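PDB 4XDN: MAU2 chromatid cohesion factor homolog from Saccharomyces cerevisiae, which forms a complex with SCC2 that is required for the association of cohesin with chromosomes and takes part in sister chromatid cohesion. Local coordinates for residues W175-Q180 / S211-F216. Residues are numbered along the deposited sequence; the frame is centred on the assembly and turned at random.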
ATOM      1  N   TRP A 175      24.802  16.728  -3.310  1.00 31.99           N
ATOM      2  CA  TRP A 175      23.690  17.093  -4.173  1.00 30.64           C
ATOM      3  C   TRP A 175      23.443  16.012  -5.225  1.00 29.83           C
ATOM      4  O   TRP A 175      22.302  15.733  -5.581  1.00 30.03           O
ATOM      5  CB  TRP A 175      23.948  18.429  -4.866  1.00 32.66           C
ATOM      6  CG  TRP A 175      23.541  19.640  -4.087  1.00 35.40           C
ATOM      7  CD1 TRP A 175      24.342  20.672  -3.693  1.00 35.55           C
ATOM      8  CD2 TRP A 175      22.224  19.953  -3.620  1.00 36.26           C
ATOM      9  NE1 TRP A 175      23.605  21.607  -3.007  1.00 35.81           N
ATOM     10  CE2 TRP A 175      22.302  21.188  -2.946  1.00 36.59           C
ATOM     11  CE3 TRP A 175      20.987  19.307  -3.702  1.00 37.84           C
ATOM     12  CZ2 TRP A 175      21.191  21.790  -2.358  1.00 34.87           C
ATOM     13  CZ3 TRP A 175      19.885  19.904  -3.116  1.00 36.79           C
ATOM     14  CH2 TRP A 175      19.996  21.135  -2.453  1.00 35.85           C
ATOM     15  N   ALA A 176      24.519  15.411  -5.724  1.00 28.29           N
ATOM     16  CA  ALA A 176      24.403  14.343  -6.712  1.00 30.54           C
ATOM     17  C   ALA A 176      23.651  13.156  -6.123  1.00 30.05           C
ATOM     18  O   ALA A 176      22.921  12.460  -6.823  1.00 28.74           O
ATOM     19  CB  ALA A 176      25.778  13.913  -7.200  1.00 34.03           C
ATOM     20  N   SER A 177      23.833  12.939  -4.826  1.00 31.23           N
ATOM     21  CA  SER A 177      23.145  11.871  -4.116  1.00 32.82           C
ATOM     22  C   SER A 177      21.644  12.148  -4.023  1.00 32.56           C
ATOM     23  O   SER A 177      20.824  11.242  -4.181  1.00 29.27           O
ATOM     24  CB  SER A 177      23.741  11.707  -2.717  1.00 33.27           C
ATOM     25  OG  SER A 177      23.142  10.637  -2.011  1.00 34.99           O
ATOM     26  N   VAL A 178      21.293  13.404  -3.765  1.00 31.57           N
ATOM     27  CA  VAL A 178      19.896  13.812  -3.713  1.00 29.07           C
ATOM     28  C   VAL A 178      19.218  13.548  -5.055  1.00 28.52           C
ATOM     29  O   VAL A 178      18.093  13.058  -5.101  1.00 27.12           O
ATOM     30  CB  VAL A 178      19.763  15.311  -3.337  1.00 29.34           C
ATOM     31  CG1 VAL A 178      18.327  15.820  -3.501  1.00 28.85           C
ATOM     32  CG2 VAL A 178      20.234  15.537  -1.909  1.00 28.16           C
ATOM     33  N   PHE A 179      19.903  13.859  -6.147  1.00 28.60           N
ATOM     34  CA  PHE A 179      19.293  13.722  -7.463  1.00 28.77           C
ATOM     35  C   PHE A 179      19.357  12.290  -7.984  1.00 26.56           C
ATOM     36  O   PHE A 179      18.584  11.913  -8.864  1.00 26.21           O
ATOM     37  CB  PHE A 179      19.944  14.695  -8.444  1.00 28.88           C
ATOM     38  CG  PHE A 179      19.469  16.106  -8.267  1.00 32.30           C
ATOM     39  CD1 PHE A 179      18.235  16.495  -8.761  1.00 31.89           C
ATOM     40  CD2 PHE A 179      20.231  17.031  -7.578  1.00 33.53           C
ATOM     41  CE1 PHE A 179      17.779  17.786  -8.589  1.00 32.09           C
ATOM     42  CE2 PHE A 179      19.780  18.326  -7.405  1.00 35.69           C
ATOM     43  CZ  PHE A 179      18.551  18.702  -7.910  1.00 34.27           C
ATOM     44  N   GLN A 180      20.257  11.485  -7.431  1.00 27.61           N
ATOM     45  CA  GLN A 180      20.211  10.052  -7.672  1.00 30.65           C
ATOM     46  C   GLN A 180      18.905   9.516  -7.099  1.00 28.24           C
ATOM     47  O   GLN A 180      18.234   8.696  -7.719  1.00 29.05           O
ATOM     48  CB  GLN A 180      21.408   9.341  -7.044  1.00 37.25           C
ATOM     49  CG  GLN A 180      22.663   9.361  -7.901  1.00 44.16           C
ATOM     50  CD  GLN A 180      23.787   8.541  -7.299  1.00 50.05           C
ATOM     51  OE1 GLN A 180      24.569   9.039  -6.488  1.00 53.05           O
ATOM     52  NE2 GLN A 180      23.871   7.274  -7.690  1.00 52.38           N
ATOM     53  N   SER A 211      24.363   6.667   8.534  1.00 38.31           N
ATOM     54  CA  SER A 211      23.923   8.055   8.450  1.00 36.42           C
ATOM     55  C   SER A 211      22.405   8.105   8.328  1.00 32.67           C
ATOM     56  O   SER A 211      21.780   7.163   7.836  1.00 30.19           O
ATOM     57  CB  SER A 211      24.572   8.762   7.258  1.00 35.77           C
ATOM     58  OG  SER A 211      24.087   8.248   6.030  1.00 34.23           O
ATOM     59  N   GLN A 212      21.819   9.209   8.780  1.00 31.83           N
ATOM     60  CA  GLN A 212      20.379   9.416   8.680  1.00 32.11           C
ATOM     61  C   GLN A 212      19.925   9.336   7.229  1.00 29.61           C
ATOM     62  O   GLN A 212      18.859   8.803   6.922  1.00 29.20           O
ATOM     63  CB  GLN A 212      19.997  10.771   9.279  1.00 32.14           C
ATOM     64  CG  GLN A 212      18.527  11.124   9.149  1.00 29.58           C
ATOM     65  CD  GLN A 212      18.192  12.447   9.802  1.00 30.59           C
ATOM     66  OE1 GLN A 212      18.911  13.434   9.634  1.00 30.71           O
ATOM     67  NE2 GLN A 212      17.101  12.475  10.561  1.00 29.29           N
ATOM     68  N   TRP A 213      20.756   9.868   6.342  1.00 28.70           N
ATOM     69  CA  TRP A 213      20.453   9.907   4.920  1.00 29.96           C
ATOM     70  C   TRP A 213      20.363   8.502   4.324  1.00 29.86           C
ATOM     71  O   TRP A 213      19.405   8.187   3.618  1.00 29.03           O
ATOM     72  CB  TRP A 213      21.514  10.737   4.193  1.00 33.67           C
ATOM     73  CG  TRP A 213      21.357  10.796   2.704  1.00 34.24           C
ATOM     74  CD1 TRP A 213      22.304  10.485   1.774  1.00 37.55           C
ATOM     75  CD2 TRP A 213      20.192  11.198   1.971  1.00 32.99           C
ATOM     76  NE1 TRP A 213      21.802  10.665   0.510  1.00 37.38           N
ATOM     77  CE2 TRP A 213      20.508  11.103   0.602  1.00 34.12           C
ATOM     78  CE3 TRP A 213      18.913  11.628   2.338  1.00 31.93           C
ATOM     79  CZ2 TRP A 213      19.594  11.418  -0.401  1.00 32.55           C
ATOM     80  CZ3 TRP A 213      18.008  11.939   1.341  1.00 32.24           C
ATOM     81  CH2 TRP A 213      18.352  11.833  -0.012  1.00 33.82           C
ATOM     82  N   LYS A 214      21.345   7.654   4.612  1.00 28.40           N
ATOM     83  CA  LYS A 214      21.343   6.298   4.071  1.00 28.58           C
ATOM     84  C   LYS A 214      20.170   5.488   4.609  1.00 29.07           C
ATOM     85  O   LYS A 214      19.481   4.807   3.855  1.00 29.28           O
ATOM     86  CB  LYS A 214      22.651   5.573   4.388  1.00 31.11           C
ATOM     87  CG  LYS A 214      22.643   4.120   3.932  1.00 32.54           C
ATOM     88  CD  LYS A 214      24.023   3.485   3.942  1.00 34.23           C
ATOM     89  CE  LYS A 214      23.959   2.080   3.363  1.00 36.21           C
ATOM     90  NZ  LYS A 214      25.278   1.396   3.344  1.00 40.27           N
ATOM     91  N   TRP A 215      19.954   5.564   5.917  1.00 29.66           N
ATOM     92  CA  TRP A 215      18.864   4.836   6.552  1.00 29.94           C
ATOM     93  C   TRP A 215      17.509   5.315   6.045  1.00 30.88           C
ATOM     94  O   TRP A 215      16.569   4.531   5.946  1.00 34.27           O
ATOM     95  CB  TRP A 215      18.941   4.977   8.074  1.00 29.43           C
ATOM     96  CG  TRP A 215      19.824   3.951   8.731  1.00 32.11           C
ATOM     97  CD1 TRP A 215      19.962   2.640   8.374  1.00 34.20           C
ATOM     98  CD2 TRP A 215      20.691   4.152   9.854  1.00 33.94           C
ATOM     99  NE1 TRP A 215      20.857   2.013   9.205  1.00 36.95           N
ATOM    100  CE2 TRP A 215      21.323   2.920  10.120  1.00 36.51           C
ATOM    101  CE3 TRP A 215      20.997   5.254  10.659  1.00 35.65           C
ATOM    102  CZ2 TRP A 215      22.236   2.758  11.160  1.00 38.55           C
ATOM    103  CZ3 TRP A 215      21.906   5.093  11.689  1.00 37.02           C
ATOM    104  CH2 TRP A 215      22.515   3.853  11.931  1.00 39.41           C
ATOM    105  N   PHE A 216      17.411   6.598   5.717  1.00 30.52           N
ATOM    106  CA  PHE A 216      16.192   7.122   5.116  1.00 28.35           C
ATOM    107  C   PHE A 216      15.953   6.489   3.749  1.00 27.75           C
ATOM    108  O   PHE A 216      14.854   6.027   3.450  1.00 26.13           O
ATOM    109  CB  PHE A 216      16.260   8.642   4.974  1.00 28.00           C
ATOM    110  CG  PHE A 216      15.263   9.195   3.998  1.00 25.47           C
ATOM    111  CD1 PHE A 216      13.912   9.217   4.307  1.00 25.84           C
ATOM    112  CD2 PHE A 216      15.672   9.678   2.768  1.00 25.11           C
ATOM    113  CE1 PHE A 216      12.989   9.716   3.407  1.00 25.01           C
ATOM    114  CE2 PHE A 216      14.753  10.177   1.865  1.00 24.81           C
ATOM    115  CZ  PHE A 216      13.409  10.195   2.185  1.00 26.38           C
TER
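Two helices of the mostly helical Scc4 chain, 170-189 and 212-228, are bridged here by one indole, that of Trp-213, which meets Ser-177 and Val-178. Trp-213 NE1 donates to Ser-177 OG at 2.9 Å. The bond is nearly straight, 166° at the hydrogen. The hydroxyl oxygen sits at the indole edge, 8° out of the ring plane, where the N-H points. On Ser-177, OG lies anti to the backbone N (chi1 -177°), which carries it out from its helix to the indole. The bond satisfies the polar atom of a buried ring and helps to hold the orientation of the ring.

Trp-213 CZ2 also borders the backbone of this turn. Ser-177 O lies in the ring plane at the edge, 4.0 Å from Trp-213 CZ2. Val-178 CA approaches Trp-213 CZ2 obliquely, at 4.1 Å. Val-178 CG2 makes a looser apolar contact with Trp-213 CZ2, at 4.4 Å. The nearest CA atoms across the contact, those of Val-178 and Trp-213, are 9.5 Å apart, and the indole fills the space between the backbones. Ile-301 of strand 297-302 touches the side chains of Val-178 and Trp-213.

Ser-211 is the N-cap of the helix that carries Trp-213: Ser-211 OG accepts from Lys-214 N at 3.1 Å. An indole-to-serine hydrogen bond thus links two helices separated in the chain by helix 193-206, consistent with the TPR-like helical superhelix of the SCC4/mau-2 family.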